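Protease (Helicobacter pylori, PDB 5EUF) is a zinc-dependent M16-family peptidase that probably acts as a virulence factor, cleaving the cytoplasmic domain of human junctional adhesion molecule A and weakening the gastric epithelial barrier. Local coordinates at residues B[71-82]-B[94-105]; B[145-153]-B[161-169]. All coordinates share one frame; numbering follows the deposited sequence.

Contact 1 of 2, residues B[71-82]-B[94-105]; sequences FDKIVKRFGGVS and FIKTSEANLDKS
Val81 and Lys96 face each other as an antiparallel hydrogen-bonded pair. Val81 N gives its hydrogen to Lys96 O at 2.8 Å, and Lys96 N returns a bond to Val81 O. The same two carbonyls also meet CA-H groups: Gly80 CA lies 3.1 Å from Lys96 O, and Ile95 CA approaches Val81 O. On its other edge strand 91-98 is bonded to Val33 and Ile31 of strand 30-37. Lys96 NZ is hydrogen-bonded to Ser366 OG. This is the 81-86/91-98 hairpin at the margin of the six-stranded sheet, within the M16 peptidase family region, and helix 70-77 turns into it through a Schellman motif: Gly79 at positive phi lets Gly80 N bond Val75 O at 2.9 Å and Gly79 N bond Lys76 O. Val75 O also sits 3.4 Å above the centre of the Phe78 ring. Over the opposite face slides the Asn101 side chain, its amide stacked at 26° to the ring and its CB 4.0 Å from the centroid. Asn101 O takes two bonds, from Ser105 N and, at 2.6 Å, from Ser105 OG, which arrive from opposite faces of the carbonyl plane. Ile95 CD1 meets Val75 CG2 tip to tip, 3.9 Å apart.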
loop_
_atom_site.group_PDB
_atom_site.type_symbol
_atom_site.label_atom_id
_atom_site.label_comp_id
_atom_site.label_asym_id
_atom_site.label_seq_id
_atom_site.Cartn_x
_atom_site.Cartn_y
_atom_site.Cartn_z
ATOM N N PHE B 71 -6.044 -32.541 -16.326
ATOM C CA PHE B 71 -7.232 -32.284 -15.520
ATOM C C PHE B 71 -8.403 -31.903 -16.421
ATOM O O PHE B 71 -9.464 -32.529 -16.373
ATOM C CB PHE B 71 -6.954 -31.173 -14.500
ATOM C CG PHE B 71 -8.101 -30.894 -13.560
ATOM C CD1 PHE B 71 -9.162 -30.085 -13.948
ATOM C CD2 PHE B 71 -8.103 -31.413 -12.277
ATOM C CE1 PHE B 71 -10.208 -29.822 -13.083
ATOM C CE2 PHE B 71 -9.146 -31.147 -11.406
ATOM C CZ PHE B 71 -10.199 -30.353 -11.811
ATOM N N ASP B 72 -8.201 -30.876 -17.243
ATOM C CA ASP B 72 -9.239 -30.390 -18.149
ATOM C C ASP B 72 -9.667 -31.466 -19.146
ATOM O O ASP B 72 -10.862 -31.653 -19.394
ATOM C CB ASP B 72 -8.758 -29.142 -18.896
ATOM C CG ASP B 72 -8.742 -27.903 -18.017
ATOM O OD1 ASP B 72 -9.695 -27.716 -17.231
ATOM O OD2 ASP B 72 -7.776 -27.116 -18.111
ATOM N N LYS B 73 -8.686 -32.170 -19.707
ATOM C CA LYS B 73 -8.952 -33.219 -20.686
ATOM C C LYS B 73 -9.869 -34.295 -20.109
ATOM O O LYS B 73 -10.828 -34.713 -20.754
ATOM C CB LYS B 73 -7.642 -33.846 -21.169
ATOM N N ILE B 74 -9.570 -34.728 -18.889
ATOM C CA ILE B 74 -10.380 -35.731 -18.207
ATOM C C ILE B 74 -11.798 -35.221 -17.952
ATOM O O ILE B 74 -12.773 -35.934 -18.205
ATOM C CB ILE B 74 -9.738 -36.154 -16.869
ATOM C CG1 ILE B 74 -8.514 -37.035 -17.125
ATOM C CG2 ILE B 74 -10.739 -36.895 -15.999
ATOM C CD1 ILE B 74 -7.854 -37.549 -15.865
ATOM N N VAL B 75 -11.910 -33.989 -17.463
ATOM C CA VAL B 75 -13.215 -33.396 -17.180
ATOM C C VAL B 75 -14.057 -33.308 -18.445
ATOM O O VAL B 75 -15.217 -33.726 -18.462
ATOM C CB VAL B 75 -13.088 -31.991 -16.558
ATOM C CG1 VAL B 75 -14.440 -31.295 -16.534
ATOM C CG2 VAL B 75 -12.505 -32.080 -15.155
ATOM N N LYS B 76 -13.459 -32.776 -19.506
ATOM C CA LYS B 76 -14.143 -32.629 -20.785
ATOM C C LYS B 76 -14.528 -33.987 -21.371
ATOM O O LYS B 76 -15.508 -34.099 -22.106
ATOM C CB LYS B 76 -13.268 -31.856 -21.775
ATOM N N ARG B 77 -13.755 -35.016 -21.034
ATOM C CA ARG B 77 -14.004 -36.358 -21.547
ATOM C C ARG B 77 -15.342 -36.917 -21.065
ATOM O O ARG B 77 -16.039 -37.590 -21.825
ATOM C CB ARG B 77 -12.869 -37.305 -21.154
ATOM N N PHE B 78 -15.711 -36.648 -19.813
ATOM C CA PHE B 78 -17.028 -37.080 -19.351
ATOM C C PHE B 78 -18.043 -35.942 -19.451
ATOM O O PHE B 78 -19.027 -35.901 -18.710
ATOM C CB PHE B 78 -16.979 -37.657 -17.922
ATOM C CG PHE B 78 -16.376 -36.743 -16.878
ATOM C CD1 PHE B 78 -15.119 -37.005 -16.360
ATOM C CD2 PHE B 78 -17.090 -35.667 -16.370
ATOM C CE1 PHE B 78 -14.569 -36.192 -15.381
ATOM C CE2 PHE B 78 -16.546 -34.850 -15.396
ATOM C CZ PHE B 78 -15.284 -35.114 -14.900
ATOM N N GLY B 79 -17.800 -35.033 -20.392
ATOM C CA GLY B 79 -18.746 -33.979 -20.712
ATOM C C GLY B 79 -18.996 -33.010 -19.577
ATOM O O GLY B 79 -20.083 -32.444 -19.458
ATOM N N GLY B 80 -17.985 -32.817 -18.739
ATOM C CA GLY B 80 -18.103 -31.911 -17.616
ATOM C C GLY B 80 -17.681 -30.496 -17.954
ATOM O O GLY B 80 -17.195 -30.220 -19.053
ATOM N N VAL B 81 -17.882 -29.590 -17.003
ATOM C CA VAL B 81 -17.440 -28.208 -17.141
ATOM C C VAL B 81 -16.714 -27.779 -15.876
ATOM O O VAL B 81 -17.260 -27.892 -14.779
ATOM C CB VAL B 81 -18.617 -27.250 -17.399
ATOM C CG1 VAL B 81 -18.122 -25.814 -17.491
ATOM C CG2 VAL B 81 -19.358 -27.643 -18.661
ATOM N N SER B 82 -15.486 -27.294 -16.021
ATOM C CA SER B 82 -14.706 -26.867 -14.861
ATOM C C SER B 82 -14.206 -25.436 -14.998
ATOM O O SER B 82 -13.389 -25.135 -15.869
ATOM C CB SER B 82 -13.517 -27.802 -14.634
ATOM O OG SER B 82 -12.457 -27.511 -15.529
ATOM N N PHE B 94 -14.746 -25.433 -9.247
ATOM C CA PHE B 94 -15.918 -26.303 -9.334
ATOM C C PHE B 94 -16.034 -27.044 -10.664
ATOM O O PHE B 94 -15.641 -26.536 -11.715
ATOM C CB PHE B 94 -17.204 -25.504 -9.075
ATOM C CG PHE B 94 -17.464 -24.417 -10.081
ATOM C CD1 PHE B 94 -18.184 -24.680 -11.239
ATOM C CD2 PHE B 94 -17.006 -23.127 -9.860
ATOM C CE1 PHE B 94 -18.424 -23.681 -12.162
ATOM C CE2 PHE B 94 -17.245 -22.124 -10.778
ATOM C CZ PHE B 94 -17.956 -22.401 -11.931
ATOM N N ILE B 95 -16.588 -28.252 -10.598
ATOM C CA ILE B 95 -16.865 -29.056 -11.784
ATOM C C ILE B 95 -18.368 -29.235 -11.972
ATOM O O ILE B 95 -19.073 -29.635 -11.046
ATOM C CB ILE B 95 -16.205 -30.452 -11.700
ATOM C CG1 ILE B 95 -14.681 -30.334 -11.697
ATOM C CG2 ILE B 95 -16.652 -31.326 -12.858
ATOM C CD1 ILE B 95 -13.973 -31.670 -11.617
ATOM N N LYS B 96 -18.852 -28.930 -13.173
ATOM C CA LYS B 96 -20.248 -29.167 -13.527
ATOM C C LYS B 96 -20.396 -30.506 -14.236
ATOM O O LYS B 96 -19.886 -30.684 -15.339
ATOM C CB LYS B 96 -20.780 -28.047 -14.421
ATOM C CG LYS B 96 -21.175 -26.788 -13.680
ATOM C CD LYS B 96 -22.388 -27.039 -12.807
ATOM C CE LYS B 96 -23.588 -27.458 -13.636
ATOM N NZ LYS B 96 -24.789 -27.656 -12.784
ATOM N N THR B 97 -21.093 -31.445 -13.606
ATOM C CA THR B 97 -21.285 -32.758 -14.212
ATOM C C THR B 97 -22.485 -33.490 -13.614
ATOM O O THR B 97 -23.382 -32.869 -13.043
ATOM C CB THR B 97 -20.019 -33.630 -14.060
ATOM O OG1 THR B 97 -20.270 -34.939 -14.586
ATOM C CG2 THR B 97 -19.610 -33.736 -12.599
ATOM N N SER B 98 -22.503 -34.811 -13.764
ATOM C CA SER B 98 -23.558 -35.632 -13.182
ATOM C C SER B 98 -23.026 -36.401 -11.978
ATOM O O SER B 98 -21.832 -36.353 -11.685
ATOM C CB SER B 98 -24.131 -36.596 -14.220
ATOM O OG SER B 98 -23.124 -37.453 -14.724
ATOM N N GLU B 99 -23.911 -37.109 -11.282
ATOM C CA GLU B 99 -23.521 -37.827 -10.070
ATOM C C GLU B 99 -22.646 -39.030 -10.407
ATOM O O GLU B 99 -21.923 -39.542 -9.551
ATOM C CB GLU B 99 -24.756 -38.270 -9.277
ATOM C CG GLU B 99 -25.459 -39.508 -9.822
ATOM C CD GLU B 99 -24.953 -40.795 -9.193
ATOM O OE1 GLU B 99 -24.247 -40.716 -8.165
ATOM O OE2 GLU B 99 -25.258 -41.881 -9.731
ATOM N N ALA B 100 -22.715 -39.475 -11.657
ATOM C CA ALA B 100 -21.903 -40.595 -12.111
ATOM C C ALA B 100 -20.425 -40.215 -12.135
ATOM O O ALA B 100 -19.552 -41.075 -12.033
ATOM C CB ALA B 100 -22.356 -41.058 -13.486
ATOM N N ASN B 101 -20.153 -38.920 -12.264
ATOM C CA ASN B 101 -18.781 -38.430 -12.305
ATOM C C ASN B 101 -18.372 -37.734 -11.012
ATOM O O ASN B 101 -17.355 -37.043 -10.966
ATOM C CB ASN B 101 -18.591 -37.484 -13.490
ATOM C CG ASN B 101 -18.761 -38.183 -14.822
ATOM O OD1 ASN B 101 -19.546 -37.753 -15.666
ATOM N ND2 ASN B 101 -18.030 -39.273 -15.014
ATOM N N LEU B 102 -19.165 -37.921 -9.964
ATOM C CA LEU B 102 -18.841 -37.369 -8.654
ATOM C C LEU B 102 -17.533 -37.941 -8.123
ATOM O O LEU B 102 -16.700 -37.214 -7.585
ATOM C CB LEU B 102 -19.967 -37.645 -7.659
ATOM C CG LEU B 102 -19.638 -37.256 -6.216
ATOM C CD1 LEU B 102 -19.468 -35.750 -6.091
ATOM C CD2 LEU B 102 -20.702 -37.766 -5.260
ATOM N N ASP B 103 -17.362 -39.250 -8.283
ATOM C CA ASP B 103 -16.187 -39.939 -7.765
ATOM C C ASP B 103 -14.907 -39.478 -8.455
ATOM O O ASP B 103 -13.912 -39.180 -7.795
ATOM C CB ASP B 103 -16.344 -41.451 -7.918
ATOM C CG ASP B 103 -15.274 -42.223 -7.177
ATOM O OD1 ASP B 103 -15.435 -42.432 -5.957
ATOM O OD2 ASP B 103 -14.271 -42.622 -7.808
ATOM N N LYS B 104 -14.936 -39.417 -9.782
ATOM C CA LYS B 104 -13.766 -38.992 -10.541
ATOM C C LYS B 104 -13.449 -37.522 -10.285
ATOM O O LYS B 104 -12.283 -37.128 -10.254
ATOM C CB LYS B 104 -13.978 -39.230 -12.035
ATOM C CG LYS B 104 -12.732 -39.014 -12.878
ATOM C CD LYS B 104 -11.628 -39.983 -12.486
ATOM C CE LYS B 104 -10.392 -39.796 -13.355
ATOM N NZ LYS B 104 -9.277 -40.702 -12.952
ATOM N N SER B 105 -14.492 -36.715 -10.100
ATOM C CA SER B 105 -14.319 -35.288 -9.839
ATOM C C SER B 105 -13.627 -35.052 -8.501
ATOM O O SER B 105 -12.745 -34.200 -8.388
ATOM C CB SER B 105 -15.669 -34.569 -9.865
ATOM O OG SER B 105 -16.252 -34.644 -11.153
#

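Contact 2 of 2, residues B[145-153]-B[161-169]; sequences MLYFRFFNT and HWTPIGFMD
The Phe148 ring drives its edge into the face of Phe167, a T-shaped pair with centroids 5.0 Å apart and planes at 83°. With CG anti to the backbone N (chi1 -165°), Phe148 swings out from helix 142-154 into the bend of 161-169, where a type I turn runs from Thr163 to Gly166. Thr163 OG1 lies in the plane of this ring at its edge, and the Ile165 side chain crosses that of Phe148 at about a right angle, its CG2 3.7 Å from Phe148 CD1. Thr163 CG2, the other branch, lies 3.6 Å from both Tyr147 CD2 and Phe151 CD2. One helical turn beyond Phe148, Asn152 ND2 donates to His161 O, with an N-H...O angle of 135°. Asn152 CA lies over a face of the His161 imidazole, 4.1 Å from its centroid. That imidazole is held at both nitrogens: ND1 is bonded to Tyr155 O, and only NE2 crosses to the second subunit, bonding Val156 O there; Tyr157 of that subunit stacks on Phe167. Two carbonyl acceptors would hold the ring's rotation, and because each needs an N-H, they are consistent with a doubly protonated, cationic imidazole.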
loop_
_atom_site.group_PDB
_atom_site.type_symbol
_atom_site.label_atom_id
_atom_site.label_comp_id
_atom_site.label_asym_id
_atom_site.label_seq_id
_atom_site.Cartn_x
_atom_site.Cartn_y
_atom_site.Cartn_z
HETATM N N MSE B 145 -8.696 -0.661 -15.325
HETATM C CA MSE B 145 -7.838 0.342 -14.699
HETATM C C MSE B 145 -8.601 1.124 -13.640
HETATM O O MSE B 145 -8.075 1.404 -12.564
HETATM C CB MSE B 145 -7.274 1.303 -15.746
HETATM C CG MSE B 145 -6.252 2.289 -15.205
HETATM SE SE MSE B 145 -4.602 1.420 -14.641
HETATM C CE MSE B 145 -3.530 3.007 -14.261
ATOM N N LEU B 146 -9.843 1.477 -13.961
ATOM C CA LEU B 146 -10.709 2.205 -13.039
ATOM C C LEU B 146 -10.961 1.394 -11.774
ATOM O O LEU B 146 -10.950 1.930 -10.666
ATOM C CB LEU B 146 -12.038 2.548 -13.717
ATOM C CG LEU B 146 -13.074 3.285 -12.870
ATOM C CD1 LEU B 146 -12.552 4.651 -12.468
ATOM C CD2 LEU B 146 -14.389 3.412 -13.622
ATOM N N TYR B 147 -11.184 0.097 -11.957
ATOM C CA TYR B 147 -11.421 -0.833 -10.858
ATOM C C TYR B 147 -10.204 -0.909 -9.936
ATOM O O TYR B 147 -10.329 -0.861 -8.710
ATOM C CB TYR B 147 -11.759 -2.216 -11.425
ATOM C CG TYR B 147 -12.361 -3.202 -10.449
ATOM C CD1 TYR B 147 -13.665 -3.053 -9.994
ATOM C CD2 TYR B 147 -11.637 -4.309 -10.017
ATOM C CE1 TYR B 147 -14.222 -3.964 -9.111
ATOM C CE2 TYR B 147 -12.186 -5.226 -9.137
ATOM C CZ TYR B 147 -13.478 -5.049 -8.688
ATOM O OH TYR B 147 -14.026 -5.959 -7.816
ATOM N N PHE B 148 -9.025 -1.011 -10.541
ATOM C CA PHE B 148 -7.780 -1.134 -9.792
ATOM C C PHE B 148 -7.422 0.164 -9.075
ATOM O O PHE B 148 -7.159 0.166 -7.871
ATOM C CB PHE B 148 -6.645 -1.548 -10.725
ATOM C CG PHE B 148 -5.417 -2.038 -10.013
ATOM C CD1 PHE B 148 -5.331 -3.350 -9.577
ATOM C CD2 PHE B 148 -4.342 -1.193 -9.795
ATOM C CE1 PHE B 148 -4.199 -3.809 -8.928
ATOM C CE2 PHE B 148 -3.207 -1.645 -9.148
ATOM C CZ PHE B 148 -3.134 -2.954 -8.716
ATOM N N ARG B 149 -7.419 1.268 -9.818
ATOM C CA ARG B 149 -7.058 2.568 -9.261
ATOM C C ARG B 149 -8.029 3.019 -8.169
ATOM O O ARG B 149 -7.666 3.818 -7.304
ATOM C CB ARG B 149 -6.991 3.628 -10.366
ATOM C CG ARG B 149 -5.862 3.428 -11.372
ATOM C CD ARG B 149 -4.485 3.648 -10.754
ATOM N NE ARG B 149 -4.276 5.028 -10.321
ATOM C CZ ARG B 149 -4.340 5.435 -9.055
ATOM N NH1 ARG B 149 -4.604 4.567 -8.089
ATOM N NH2 ARG B 149 -4.137 6.710 -8.754
ATOM N N PHE B 150 -9.258 2.512 -8.205
ATOM C CA PHE B 150 -10.226 2.853 -7.167
ATOM C C PHE B 150 -9.798 2.280 -5.825
ATOM O O PHE B 150 -9.728 2.999 -4.827
ATOM C CB PHE B 150 -11.630 2.352 -7.518
ATOM C CG PHE B 150 -12.633 2.551 -6.410
ATOM C CD1 PHE B 150 -13.294 3.760 -6.262
ATOM C CD2 PHE B 150 -12.906 1.531 -5.508
ATOM C CE1 PHE B 150 -14.210 3.946 -5.237
ATOM C CE2 PHE B 150 -13.818 1.712 -4.482
ATOM C CZ PHE B 150 -14.470 2.920 -4.346
ATOM N N PHE B 151 -9.518 0.982 -5.802
ATOM C CA PHE B 151 -9.161 0.314 -4.559
ATOM C C PHE B 151 -7.827 0.820 -4.013
ATOM O O PHE B 151 -7.598 0.795 -2.804
ATOM C CB PHE B 151 -9.131 -1.202 -4.756
ATOM C CG PHE B 151 -10.494 -1.835 -4.756
ATOM C CD1 PHE B 151 -11.130 -2.139 -3.563
ATOM C CD2 PHE B 151 -11.146 -2.116 -5.946
ATOM C CE1 PHE B 151 -12.390 -2.718 -3.558
ATOM C CE2 PHE B 151 -12.407 -2.695 -5.948
ATOM C CZ PHE B 151 -13.029 -2.995 -4.753
ATOM N N ASN B 152 -6.956 1.289 -4.902
ATOM C CA ASN B 152 -5.727 1.956 -4.478
ATOM C C ASN B 152 -6.035 3.205 -3.661
ATOM O O ASN B 152 -5.307 3.546 -2.725
ATOM C CB ASN B 152 -4.864 2.341 -5.684
ATOM C CG ASN B 152 -4.321 1.140 -6.425
ATOM O OD1 ASN B 152 -3.978 1.230 -7.605
ATOM N ND2 ASN B 152 -4.236 0.006 -5.738
ATOM N N THR B 153 -7.118 3.883 -4.025
ATOM C CA THR B 153 -7.493 5.141 -3.394
ATOM C C THR B 153 -8.333 4.917 -2.139
ATOM O O THR B 153 -8.065 5.507 -1.091
ATOM C CB THR B 153 -8.280 6.041 -4.370
ATOM O OG1 THR B 153 -7.594 6.101 -5.626
ATOM C CG2 THR B 153 -8.430 7.446 -3.808
ATOM N N HIS B 161 -6.306 -2.748 -0.757
ATOM C CA HIS B 161 -5.601 -1.681 -1.457
ATOM C C HIS B 161 -5.390 -2.037 -2.927
ATOM O O HIS B 161 -5.247 -1.159 -3.777
ATOM C CB HIS B 161 -4.257 -1.411 -0.777
ATOM C CG HIS B 161 -3.488 -0.272 -1.370
ATOM N ND1 HIS B 161 -3.914 1.037 -1.292
ATOM C CD2 HIS B 161 -2.308 -0.244 -2.035
ATOM C CE1 HIS B 161 -3.034 1.820 -1.890
ATOM N NE2 HIS B 161 -2.050 1.068 -2.350
ATOM N N TRP B 162 -5.371 -3.334 -3.216
ATOM C CA TRP B 162 -5.228 -3.817 -4.583
ATOM C C TRP B 162 -6.231 -4.929 -4.892
ATOM O O TRP B 162 -6.646 -5.678 -4.005
ATOM C CB TRP B 162 -3.800 -4.311 -4.832
ATOM C CG TRP B 162 -3.394 -5.471 -3.963
ATOM C CD1 TRP B 162 -3.548 -6.797 -4.244
ATOM C CD2 TRP B 162 -2.769 -5.404 -2.675
ATOM N NE1 TRP B 162 -3.059 -7.561 -3.212
ATOM C CE2 TRP B 162 -2.576 -6.731 -2.236
ATOM C CE3 TRP B 162 -2.356 -4.354 -1.850
ATOM C CZ2 TRP B 162 -1.985 -7.033 -1.011
ATOM C CZ3 TRP B 162 -1.770 -4.655 -0.635
ATOM C CH2 TRP B 162 -1.590 -5.985 -0.227
ATOM N N THR B 163 -6.619 -5.018 -6.160
ATOM C CA THR B 163 -7.498 -6.078 -6.638
ATOM C C THR B 163 -6.666 -7.344 -6.875
ATOM O O THR B 163 -5.442 -7.262 -6.988
ATOM C CB THR B 163 -8.224 -5.647 -7.925
ATOM O OG1 THR B 163 -7.306 -5.661 -9.025
ATOM C CG2 THR B 163 -8.804 -4.249 -7.757
ATOM N N PRO B 164 -7.316 -8.522 -6.934
ATOM C CA PRO B 164 -6.581 -9.794 -7.031
ATOM C C PRO B 164 -5.593 -9.934 -8.204
ATOM O O PRO B 164 -4.818 -10.890 -8.205
ATOM C CB PRO B 164 -7.704 -10.838 -7.163
ATOM C CG PRO B 164 -8.961 -10.062 -7.411
ATOM C CD PRO B 164 -8.756 -8.755 -6.735
ATOM N N ILE B 165 -5.604 -9.017 -9.167
ATOM C CA ILE B 165 -4.651 -9.086 -10.274
ATOM C C ILE B 165 -3.244 -8.710 -9.800
ATOM O O ILE B 165 -2.248 -9.191 -10.341
ATOM C CB ILE B 165 -5.071 -8.170 -11.455
ATOM C CG1 ILE B 165 -4.157 -8.384 -12.665
ATOM C CG2 ILE B 165 -5.070 -6.704 -11.045
ATOM C CD1 ILE B 165 -4.175 -9.795 -13.215
ATOM N N GLY B 166 -3.167 -7.863 -8.776
ATOM C CA GLY B 166 -1.893 -7.448 -8.221
ATOM C C GLY B 166 -1.184 -6.382 -9.034
ATOM O O GLY B 166 -1.660 -5.970 -10.091
ATOM N N PHE B 167 -0.039 -5.931 -8.535
ATOM C CA PHE B 167 0.773 -4.943 -9.236
ATOM C C PHE B 167 1.699 -5.621 -10.239
ATOM O O PHE B 167 2.164 -6.736 -10.004
ATOM C CB PHE B 167 1.580 -4.111 -8.238
ATOM C CG PHE B 167 0.734 -3.232 -7.370
ATOM C CD1 PHE B 167 0.309 -1.995 -7.824
ATOM C CD2 PHE B 167 0.351 -3.646 -6.106
ATOM C CE1 PHE B 167 -0.478 -1.181 -7.030
ATOM C CE2 PHE B 167 -0.437 -2.838 -5.306
ATOM C CZ PHE B 167 -0.851 -1.603 -5.769
HETATM N N MSE B 168 1.964 -4.946 -11.355
HETATM C CA MSE B 168 2.768 -5.536 -12.420
HETATM C C MSE B 168 4.158 -5.932 -11.930
HETATM O O MSE B 168 4.627 -7.035 -12.212
HETATM C CB MSE B 168 2.891 -4.577 -13.607
HETATM C CG MSE B 168 3.804 -5.093 -14.713
HETATM SE SE MSE B 168 3.080 -6.640 -15.666
HETATM C CE MSE B 168 2.010 -5.682 -16.985
ATOM N N ASP B 169 4.812 -5.040 -11.191
ATOM C CA ASP B 169 6.156 -5.319 -10.695
ATOM C C ASP B 169 6.153 -6.446 -9.664
ATOM O O ASP B 169 7.153 -7.143 -9.499
ATOM C CB ASP B 169 6.789 -4.061 -10.098
ATOM C CG ASP B 169 7.341 -3.128 -11.159
ATOM O OD1 ASP B 169 7.617 -3.600 -12.281
ATOM O OD2 ASP B 169 7.504 -1.925 -10.867
#

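How the contacts relate
Contact 1 lies wholly ahead of contact 2 in the sequence, and the two do not touch: their centres are 34 Å apart and their nearest atoms about 15 Å. The zinc site lies much closer to contact 2, where the side chain of Ile165 is about 6 Å from the metal and about 4 Å from the side chains of its ligands His53 and Glu133. On the side of contact 1, the side chain of Phe94 is about 13 Å from the zinc ion and about 9 Å from that of Glu56, the probable proton acceptor. Contact 1 thus belongs to the sheet margin of the catalytic domain, whereas contact 2 connects the metal surroundings with the second subunit.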